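Local coordinates for protein putative citrate lyase, alfa subunit (Streptococcus mutans, PDB 2HJ0) that is of unconfirmed function but belongs to the citrate lyase alpha subunit (CitF) family, with an alpha/beta fold built on two mixed beta sheets, at residues Tyr192-Ala197 and His346-Ala351; Ala152-Ile155 and Asp159-Ile162; Met353-Leu358 and His400-Phe405; Ala312-Leu317 and Ala336-Arg341. One frame throughout, in Å; residues are numbered along the deposited sequence.

Contact 1: Tyr192-Ala197 and His346-Ala351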
# COMPACT_ATOMS: atom_id res chain seq x y z
N TYR A 192 -0.94 -0.58 -12.77
CA TYR A 192 -0.70 -1.96 -13.15
C TYR A 192 0.61 -2.42 -12.52
O TYR A 192 0.70 -3.55 -12.05
CB TYR A 192 -0.67 -2.12 -14.68
CG TYR A 192 -1.96 -1.69 -15.36
CD1 TYR A 192 -3.19 -2.20 -14.95
CD2 TYR A 192 -1.95 -0.72 -16.38
CE1 TYR A 192 -4.39 -1.74 -15.52
CE2 TYR A 192 -3.13 -0.26 -16.96
CZ TYR A 192 -4.35 -0.76 -16.52
OH TYR A 192 -5.53 -0.27 -17.05
N ALA A 193 1.62 -1.56 -12.45
CA ALA A 193 2.89 -1.96 -11.86
C ALA A 193 2.83 -2.12 -10.34
O ALA A 193 3.53 -2.94 -9.76
CB ALA A 193 3.98 -0.97 -12.22
N MSE A 194 1.97 -1.33 -9.69
CA MSE A 194 1.86 -1.38 -8.24
C MSE A 194 1.49 -2.75 -7.70
O MSE A 194 1.90 -3.11 -6.60
CB MSE A 194 0.84 -0.35 -7.73
CG MSE A 194 1.39 1.06 -7.67
SE MSE A 194 0.02 2.43 -7.57
CE MSE A 194 0.06 2.81 -5.67
N ILE A 195 0.72 -3.51 -8.46
CA ILE A 195 0.34 -4.82 -7.99
C ILE A 195 1.52 -5.78 -8.14
O ILE A 195 1.73 -6.63 -7.30
CB ILE A 195 -0.87 -5.34 -8.75
CG1 ILE A 195 -1.19 -6.76 -8.31
CG2 ILE A 195 -0.62 -5.28 -10.23
CD1 ILE A 195 -2.44 -7.29 -8.94
N ASP A 196 2.29 -5.61 -9.21
CA ASP A 196 3.45 -6.45 -9.42
C ASP A 196 4.41 -6.33 -8.26
O ASP A 196 4.82 -7.32 -7.68
CB ASP A 196 4.19 -6.04 -10.68
CG ASP A 196 3.48 -6.48 -11.93
OD1 ASP A 196 2.27 -6.22 -12.04
OD2 ASP A 196 4.14 -7.07 -12.81
N ALA A 197 4.78 -5.11 -7.91
CA ALA A 197 5.73 -4.89 -6.84
C ALA A 197 5.23 -5.35 -5.50
O ALA A 197 6.00 -5.50 -4.56
CB ALA A 197 6.11 -3.43 -6.77
N HIS A 346 -7.50 13.85 -7.51
CA HIS A 346 -7.14 12.95 -8.60
C HIS A 346 -6.22 11.93 -7.94
O HIS A 346 -5.03 12.20 -7.74
CB HIS A 346 -6.42 13.72 -9.72
CG HIS A 346 -6.18 12.92 -10.96
ND1 HIS A 346 -5.78 13.49 -12.14
CD2 HIS A 346 -6.27 11.59 -11.20
CE1 HIS A 346 -5.62 12.55 -13.06
NE2 HIS A 346 -5.92 11.39 -12.51
N TYR A 347 -6.77 10.77 -7.58
CA TYR A 347 -6.03 9.73 -6.87
C TYR A 347 -5.60 8.50 -7.67
O TYR A 347 -6.33 7.99 -8.50
CB TYR A 347 -6.84 9.25 -5.66
CG TYR A 347 -6.03 9.10 -4.39
CD1 TYR A 347 -5.56 10.23 -3.71
CD2 TYR A 347 -5.74 7.84 -3.86
CE1 TYR A 347 -4.83 10.10 -2.53
CE2 TYR A 347 -4.99 7.70 -2.68
CZ TYR A 347 -4.54 8.84 -2.02
OH TYR A 347 -3.82 8.72 -0.85
N GLU A 348 -4.40 8.02 -7.37
CA GLU A 348 -3.84 6.86 -8.04
C GLU A 348 -4.27 5.56 -7.35
O GLU A 348 -4.26 5.47 -6.12
CB GLU A 348 -2.31 6.99 -8.04
CG GLU A 348 -1.55 5.80 -8.60
CD GLU A 348 -0.04 5.97 -8.45
OE1 GLU A 348 0.69 5.81 -9.46
OE2 GLU A 348 0.41 6.26 -7.31
N ILE A 349 -4.64 4.56 -8.14
CA ILE A 349 -5.08 3.28 -7.58
C ILE A 349 -4.47 2.11 -8.35
O ILE A 349 -4.31 2.17 -9.57
CB ILE A 349 -6.62 3.13 -7.62
CG1 ILE A 349 -7.08 3.13 -9.09
CG2 ILE A 349 -7.27 4.25 -6.82
CD1 ILE A 349 -8.54 2.75 -9.30
N ASP A 350 -4.14 1.04 -7.62
CA ASP A 350 -3.58 -0.16 -8.22
C ASP A 350 -4.68 -0.92 -8.94
O ASP A 350 -5.86 -0.80 -8.60
CB ASP A 350 -2.96 -1.06 -7.14
CG ASP A 350 -4.01 -1.62 -6.17
OD1 ASP A 350 -4.74 -2.56 -6.53
OD2 ASP A 350 -4.10 -1.10 -5.04
N ALA A 351 -4.30 -1.71 -9.94
CA ALA A 351 -5.27 -2.49 -10.71
C ALA A 351 -6.16 -3.40 -9.87
O ALA A 351 -7.28 -3.70 -10.27
CB ALA A 351 -4.54 -3.32 -11.77
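Tyr192 meets Ala351 where helix 191-199 begins and the chain leaving strand 346-348 turns into helix 351-355. Ring atom CD1 of Tyr192 lies 3.6 Å from Ala351 CB, the methyl approaching the ring obliquely. The CB of Tyr192 leads away from Ala351, but chi1 of -59° sets CG beside the backbone N and brings one flank of the ring back to the methyl. Farther out, Tyr192 OH bonds to Gln329, the ring stacks with His71, and its nearest side-chain atom is about 3 Å from a bound citric acid, probably picked up from the crystallisation liquor. Met194, a selenomethionine, supplies the largest share of the contact. Its CB sits 3.9 Å from Asp350 CB, and its SE reaches Glu348, 3.6 Å from CD. A bend at chi3 (100°) leaves CE 3.8 Å from Glu348 OE2. Glu348 comes to the selenium on an extended chain, while OE2 bonds to Ser219 OG. Asp350 offers Met194 its CB and uses OD1 to cap helix 351-355 at Met353 N. Between the segments themselves there is only van der Waals packing of methyl, methylene, selenium and the Glu348 carboxylate; hydrogen bonds just earlier, Glu348 OE1 to Leu190 N and Ala351 to Gly191, bind the same elements.

Contact 2: Ala152-Ile155 and Asp159-Ile162; sequences ARAI and DIHI
The turn that ends helix 148-157 folds back beneath its last residues, so that the loop leading to strand 164-169 packs on the helix it has just left: Ala154 faces Asp159, and Ile155 faces Ile160. Asp159 N gives a weak hydrogen bond to Ala154 O, 3.3 Å long and bent to 128°. Beside it, Arg153 NH2 reaches Asp159 OD1 at 3.5 Å in a long, weak salt bridge. The oxygen lies at the guanidinium edge, near its plane, yet the carboxylate plane is turned 78° from that of the guanidinium, so the two groups do not pair flat. Arg153 bends at chi2 and chi3 to get there, and its NH1 is held by Glu498 and by Arg500 O. The apolar side rests on Ile160, whose CG2 touches Ala154 CB at 3.4 Å and Ile155 CG1 at 4.0 Å. One step on, Ile155 CD1 meets Ile162 CD1, the ends of the two branched chains 3.9 Å apart. Helix 191-199 lies against these isoleucines: Ile155 touches Tyr199, and Ile162 touches the side chain of Asp196, while a backbone hydrogen bond between Ile162 and Asp201 ties the loop to the chain entering strand 202-207.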
# COMPACT_ATOMS: atom_id res chain seq x y z
N ALA A 152 -5.00 -9.24 -11.95
CA ALA A 152 -4.88 -8.91 -10.55
C ALA A 152 -5.41 -10.09 -9.73
O ALA A 152 -4.80 -10.47 -8.74
CB ALA A 152 -5.66 -7.63 -10.24
N ARG A 153 -6.53 -10.68 -10.15
CA ARG A 153 -7.09 -11.82 -9.43
C ARG A 153 -6.09 -12.98 -9.41
O ARG A 153 -5.79 -13.52 -8.35
CB ARG A 153 -8.38 -12.31 -10.07
CG ARG A 153 -9.02 -13.48 -9.31
CD ARG A 153 -9.51 -14.57 -10.26
NE ARG A 153 -8.41 -15.28 -10.90
CZ ARG A 153 -8.26 -15.41 -12.22
NH1 ARG A 153 -9.15 -14.86 -13.04
NH2 ARG A 153 -7.24 -16.08 -12.73
N ALA A 154 -5.57 -13.35 -10.58
CA ALA A 154 -4.61 -14.45 -10.67
C ALA A 154 -3.39 -14.25 -9.77
O ALA A 154 -3.03 -15.16 -9.02
CB ALA A 154 -4.15 -14.65 -12.10
N ILE A 155 -2.77 -13.08 -9.84
CA ILE A 155 -1.60 -12.82 -9.03
C ILE A 155 -1.92 -12.92 -7.54
O ILE A 155 -1.15 -13.48 -6.78
CB ILE A 155 -1.00 -11.45 -9.37
CG1 ILE A 155 -0.58 -11.45 -10.84
CG2 ILE A 155 0.20 -11.15 -8.46
CD1 ILE A 155 0.05 -10.17 -11.33
N ASP A 159 -2.48 -18.31 -8.37
CA ASP A 159 -2.52 -19.35 -9.36
C ASP A 159 -1.55 -18.95 -10.46
O ASP A 159 -1.55 -19.51 -11.54
CB ASP A 159 -3.94 -19.60 -9.88
CG ASP A 159 -4.59 -18.36 -10.37
OD1 ASP A 159 -5.84 -18.35 -10.48
OD2 ASP A 159 -3.84 -17.40 -10.64
N ILE A 160 -0.70 -17.98 -10.11
CA ILE A 160 0.35 -17.46 -10.98
C ILE A 160 1.29 -16.75 -9.99
O ILE A 160 0.83 -16.14 -9.03
CB ILE A 160 -0.21 -16.45 -11.98
CG1 ILE A 160 0.91 -15.80 -12.77
CG2 ILE A 160 -0.98 -15.39 -11.24
CD1 ILE A 160 0.46 -14.63 -13.61
N HIS A 161 2.60 -16.83 -10.22
CA HIS A 161 3.54 -16.21 -9.28
C HIS A 161 4.75 -15.59 -9.98
O HIS A 161 5.50 -16.28 -10.69
CB HIS A 161 3.99 -17.26 -8.27
CG HIS A 161 4.44 -16.70 -6.96
ND1 HIS A 161 5.72 -16.27 -6.73
CD2 HIS A 161 3.75 -16.48 -5.81
CE1 HIS A 161 5.82 -15.82 -5.49
NE2 HIS A 161 4.64 -15.93 -4.91
N ILE A 162 4.96 -14.30 -9.76
CA ILE A 162 6.06 -13.61 -10.40
C ILE A 162 7.38 -13.76 -9.68
O ILE A 162 7.50 -13.45 -8.50
CB ILE A 162 5.74 -12.11 -10.54
CG1 ILE A 162 4.39 -11.93 -11.22
CG2 ILE A 162 6.82 -11.42 -11.36
CD1 ILE A 162 3.90 -10.49 -11.23

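Contact 3: Met353-Leu358 and His400-Phe405; sequences MYASPL and HCDTAF
The backbones of Ala355 and Asp402 come closest, their CA atoms 6.1 Å apart, where the 353-358 segment faces the first turn of helix 400-406. Both side chains point across the contact: Ala355 CB lies 3.8 Å from Asp402 CB and 3.9 Å from its CG, so the methyl packs against the stem of the aspartate. With CG anti to the carbonyl carbon (chi1 -77°), Asp402 carries its carboxylate past that methyl, and OD1 comes within 3.5 Å of Ala355 O. Arg500 serves both of these oxygens, making a salt bridge to OD1 and a weak hydrogen bond to Ala355 O, which probably eases the approach of two acceptors. The buried carboxylate has further partners in Ser147 OG and Gly149 N, so several bonds fix its rotation.

Tyr354 makes the second touch. Its OH is 3.6 Å from Thr403 CG2, a methyl that meets the tyrosine end obliquely, while that hydroxyl hydrogen-bonds with Gln277 OE1. Ala355 CB also lies over one face of the Tyr354 ring, 3.7 Å above its plane and toward the rim, so this methyl touches the tyrosine as well as the aspartate. Beyond Ala355, Ser356 OG accepts from Leu358 N at 3.2 Å, an ST turn. Helix 400-406 lies beside strand 369-372 of the nine-stranded sheet, and Gly149 is in the first turn of helix 148-157, which precedes strand 164-169 of the ten-stranded sheet. The contact therefore belongs to the interface between the chain's two sheet-based parts.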
# COMPACT_ATOMS: atom_id res chain seq x y z
N MSE A 353 -7.36 -2.82 -6.69
CA MSE A 353 -8.42 -2.01 -6.12
C MSE A 353 -9.37 -1.60 -7.23
O MSE A 353 -10.56 -1.34 -7.01
CB MSE A 353 -7.86 -0.77 -5.46
CG MSE A 353 -8.92 0.02 -4.71
SE MSE A 353 -8.12 1.52 -3.84
CE MSE A 353 -9.53 2.80 -4.05
N TYR A 354 -8.81 -1.54 -8.44
CA TYR A 354 -9.54 -1.14 -9.64
C TYR A 354 -10.62 -2.10 -10.10
O TYR A 354 -11.80 -1.77 -10.00
CB TYR A 354 -8.56 -0.87 -10.80
CG TYR A 354 -9.25 -0.56 -12.12
CD1 TYR A 354 -10.29 0.36 -12.18
CD2 TYR A 354 -8.90 -1.23 -13.30
CE1 TYR A 354 -10.97 0.61 -13.37
CE2 TYR A 354 -9.58 -0.98 -14.50
CZ TYR A 354 -10.62 -0.06 -14.52
OH TYR A 354 -11.33 0.18 -15.68
N ALA A 355 -10.24 -3.27 -10.59
CA ALA A 355 -11.26 -4.17 -11.12
C ALA A 355 -11.19 -5.66 -10.78
O ALA A 355 -11.63 -6.49 -11.56
CB ALA A 355 -11.32 -4.00 -12.61
N SER A 356 -10.67 -5.99 -9.60
CA SER A 356 -10.56 -7.39 -9.23
C SER A 356 -11.85 -7.98 -8.72
O SER A 356 -12.47 -7.45 -7.81
CB SER A 356 -9.50 -7.60 -8.17
OG SER A 356 -9.58 -8.90 -7.64
N PRO A 357 -12.26 -9.10 -9.30
CA PRO A 357 -13.50 -9.77 -8.89
C PRO A 357 -13.35 -10.48 -7.53
O PRO A 357 -14.33 -10.76 -6.87
CB PRO A 357 -13.77 -10.73 -10.04
CG PRO A 357 -12.39 -11.12 -10.47
CD PRO A 357 -11.63 -9.81 -10.44
N LEU A 358 -12.11 -10.75 -7.11
CA LEU A 358 -11.87 -11.42 -5.84
C LEU A 358 -11.12 -10.56 -4.87
O LEU A 358 -9.97 -10.85 -4.53
CB LEU A 358 -11.09 -12.70 -6.05
CG LEU A 358 -11.89 -13.90 -6.50
CD1 LEU A 358 -11.00 -15.13 -6.50
CD2 LEU A 358 -13.07 -14.10 -5.57
N HIS A 400 -12.64 -4.23 -20.14
CA HIS A 400 -13.93 -4.36 -20.79
C HIS A 400 -14.91 -5.29 -20.06
O HIS A 400 -15.91 -4.83 -19.51
CB HIS A 400 -13.71 -4.82 -22.22
CG HIS A 400 -14.84 -4.49 -23.14
ND1 HIS A 400 -16.05 -5.15 -23.11
CD2 HIS A 400 -14.93 -3.58 -24.15
CE1 HIS A 400 -16.83 -4.68 -24.07
NE2 HIS A 400 -16.18 -3.73 -24.71
N CYS A 401 -14.64 -6.59 -20.04
CA CYS A 401 -15.56 -7.49 -19.35
C CYS A 401 -15.61 -7.17 -17.85
O CYS A 401 -16.57 -7.54 -17.18
CB CYS A 401 -15.16 -8.95 -19.56
SG CYS A 401 -13.77 -9.54 -18.56
N ASP A 402 -14.59 -6.49 -17.34
CA ASP A 402 -14.54 -6.12 -15.92
C ASP A 402 -15.60 -5.11 -15.53
O ASP A 402 -16.47 -5.39 -14.71
CB ASP A 402 -13.19 -5.51 -15.55
CG ASP A 402 -12.09 -6.52 -15.42
OD1 ASP A 402 -12.33 -7.61 -14.84
OD2 ASP A 402 -10.96 -6.21 -15.87
N THR A 403 -15.50 -3.92 -16.09
CA THR A 403 -16.45 -2.88 -15.75
C THR A 403 -17.83 -3.23 -16.30
O THR A 403 -18.85 -2.98 -15.67
CB THR A 403 -16.01 -1.53 -16.28
OG1 THR A 403 -16.27 -1.48 -17.68
CG2 THR A 403 -14.54 -1.34 -16.06
N ALA A 404 -17.86 -3.81 -17.49
CA ALA A 404 -19.13 -4.16 -18.09
C ALA A 404 -19.96 -4.92 -17.07
O ALA A 404 -21.18 -4.80 -17.02
CB ALA A 404 -18.94 -5.02 -19.32
N PHE A 405 -19.31 -5.72 -16.25
CA PHE A 405 -20.06 -6.47 -15.27
C PHE A 405 -20.39 -5.65 -14.02
O PHE A 405 -21.53 -5.63 -13.58
CB PHE A 405 -19.30 -7.74 -14.88
CG PHE A 405 -19.90 -8.48 -13.71
CD1 PHE A 405 -19.52 -8.17 -12.41
CD2 PHE A 405 -20.85 -9.47 -13.91
CE1 PHE A 405 -20.09 -8.83 -11.34
CE2 PHE A 405 -21.42 -10.13 -12.84
CZ PHE A 405 -21.04 -9.81 -11.55

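Contact 4: Ala312-Leu317 and Ala336-Arg341; sequences AMVELL and AVSLDR
Val314 and Ser338 form a small helix-to-helix contact between helix 311-318 and helix 333-341, the two that follow strands 302-305 and 322-327 in the nine-stranded sheet. Their CA atoms are 6.7 Å apart, and the helices run in broadly the same direction, as expected of successive beta-alpha-beta crossovers between neighbouring parallel strands.

Val314 presents both methyls to the serine. CG1 is 3.5 Å from Ser338 CB and also reaches its OG, whereas CG2 lies 3.7 Å from the same CB. The fork of the valine therefore straddles the serine methylene. No hydrogen bond passes between the two segments. Ser338 OG, set anti to the backbone N (chi1 -174°), is engaged instead with Asn342 OD1 and, in a probable hydrogen bond, with His346 ND1, which gives a buried hydroxyl two polar partners beside an apolar neighbour.

Arg341 covers the outer margin. It lies one turn on from Ser338, and its chain bends at chi3 (-41°), laying the guanidinium back along its own helix with one face over Ser338 CA, 4.1 Å above the plane. From there NH1 lies 3.8 Å from Val314 CG1, the methyl meeting the group obliquely. The same NH1 forms a salt bridge with Glu318 OE1, so the charged pair spans from one helix to the other on the exposed side while the aliphatic contact lies deeper. Beneath the pair of helices, Met313 and Leu317 pack on strand 322-327, Leu316 reaches helix 282-297, and Leu339 sits on strand 346-348, outermost of the sheet within this chain.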
# COMPACT_ATOMS: atom_id res chain seq x y z
N ALA A 312 -10.08 15.31 -21.06
CA ALA A 312 -11.49 15.66 -20.93
C ALA A 312 -11.94 15.44 -19.50
O ALA A 312 -12.76 16.18 -18.96
CB ALA A 312 -12.33 14.82 -21.85
N MSE A 313 -11.36 14.42 -18.89
CA MSE A 313 -11.68 14.08 -17.51
C MSE A 313 -11.11 15.12 -16.55
O MSE A 313 -11.77 15.50 -15.59
CB MSE A 313 -11.13 12.70 -17.19
CG MSE A 313 -12.12 11.87 -16.42
SE MSE A 313 -13.85 11.91 -17.32
CE MSE A 313 -14.01 9.97 -17.60
N VAL A 314 -9.89 15.57 -16.82
CA VAL A 314 -9.26 16.57 -15.99
C VAL A 314 -10.08 17.84 -16.12
O VAL A 314 -10.33 18.56 -15.15
CB VAL A 314 -7.82 16.86 -16.45
CG1 VAL A 314 -7.13 17.82 -15.48
CG2 VAL A 314 -7.05 15.57 -16.58
N GLU A 315 -10.50 18.10 -17.35
CA GLU A 315 -11.31 19.27 -17.65
C GLU A 315 -12.51 19.29 -16.71
O GLU A 315 -12.75 20.29 -16.04
CB GLU A 315 -11.79 19.20 -19.10
CG GLU A 315 -11.67 20.49 -19.90
CD GLU A 315 -10.39 20.58 -20.73
OE1 GLU A 315 -9.30 20.86 -20.17
OE2 GLU A 315 -10.48 20.37 -21.96
N LEU A 316 -13.25 18.19 -16.63
CA LEU A 316 -14.42 18.13 -15.76
C LEU A 316 -14.11 18.28 -14.28
O LEU A 316 -14.90 18.86 -13.53
CB LEU A 316 -15.18 16.82 -15.97
CG LEU A 316 -15.95 16.64 -17.28
CD1 LEU A 316 -16.47 15.20 -17.35
CD2 LEU A 316 -17.11 17.63 -17.36
N LEU A 317 -12.97 17.75 -13.85
CA LEU A 317 -12.58 17.84 -12.45
C LEU A 317 -12.29 19.30 -12.07
O LEU A 317 -12.49 19.70 -10.93
CB LEU A 317 -11.34 16.98 -12.18
CG LEU A 317 -10.85 17.03 -10.73
CD1 LEU A 317 -11.71 16.09 -9.89
CD2 LEU A 317 -9.38 16.66 -10.63
N ALA A 336 -1.62 12.77 -16.82
CA ALA A 336 -0.59 12.34 -15.92
C ALA A 336 -0.21 13.55 -15.07
O ALA A 336 -0.00 13.43 -13.87
CB ALA A 336 0.60 11.82 -16.68
N VAL A 337 -0.16 14.73 -15.68
CA VAL A 337 0.21 15.93 -14.94
C VAL A 337 -0.79 16.22 -13.84
O VAL A 337 -0.41 16.54 -12.71
CB VAL A 337 0.31 17.13 -15.87
CG1 VAL A 337 0.56 18.41 -15.07
CG2 VAL A 337 1.44 16.90 -16.87
N SER A 338 -2.07 16.10 -14.18
CA SER A 338 -3.16 16.34 -13.25
C SER A 338 -3.08 15.47 -12.00
O SER A 338 -3.43 15.91 -10.89
CB SER A 338 -4.49 16.09 -13.94
OG SER A 338 -5.55 16.45 -13.09
N LEU A 339 -2.63 14.23 -12.18
CA LEU A 339 -2.50 13.30 -11.07
C LEU A 339 -1.64 13.90 -9.97
O LEU A 339 -1.76 13.53 -8.80
CB LEU A 339 -1.88 12.00 -11.54
CG LEU A 339 -1.64 10.94 -10.47
CD1 LEU A 339 -2.96 10.55 -9.81
CD2 LEU A 339 -0.97 9.73 -11.10
N ASP A 340 -0.79 14.83 -10.35
CA ASP A 340 0.09 15.48 -9.41
C ASP A 340 -0.43 16.85 -8.99
O ASP A 340 -0.39 17.20 -7.81
CB ASP A 340 1.48 15.62 -10.02
CG ASP A 340 2.40 16.48 -9.19
OD1 ASP A 340 2.63 16.15 -8.01
OD2 ASP A 340 2.89 17.51 -9.72
N ARG A 341 -0.91 17.61 -9.96
CA ARG A 341 -1.43 18.97 -9.75
C ARG A 341 -2.65 19.03 -8.84
O ARG A 341 -2.66 19.77 -7.85
CB ARG A 341 -1.78 19.60 -11.10
CG ARG A 341 -2.18 21.07 -11.06
CD ARG A 341 -2.95 21.46 -12.33
NE ARG A 341 -2.36 20.86 -13.54
CZ ARG A 341 -3.08 20.30 -14.51
NH1 ARG A 341 -4.41 20.28 -14.40
NH2 ARG A 341 -2.49 19.78 -15.58

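Contact 1 touches each of the other three. Toward contact 4, 17 Å away between centres, the bridge from strand 346-348 to the helix before it is His346 ND1 to Ser338 OG, 3.1 Å. Toward contact 2, 15 Å between centres, Ile195 CD1 packs 3.3 Å from Ala152 CA. Toward contact 3, Ile349 CD1 meets Tyr354 CB at 3.9 Å. Contacts 2 and 3 join through Arg153 CG and Leu358 CD1, 3.8 Å apart, and both call on Arg500. Contact 4 stays remote from contact 2, with nearest atoms about 18 Å apart. The bound citric acid, probably from the crystallisation liquor, may mark a pocket beside contact 1, at the Tyr192 side chain.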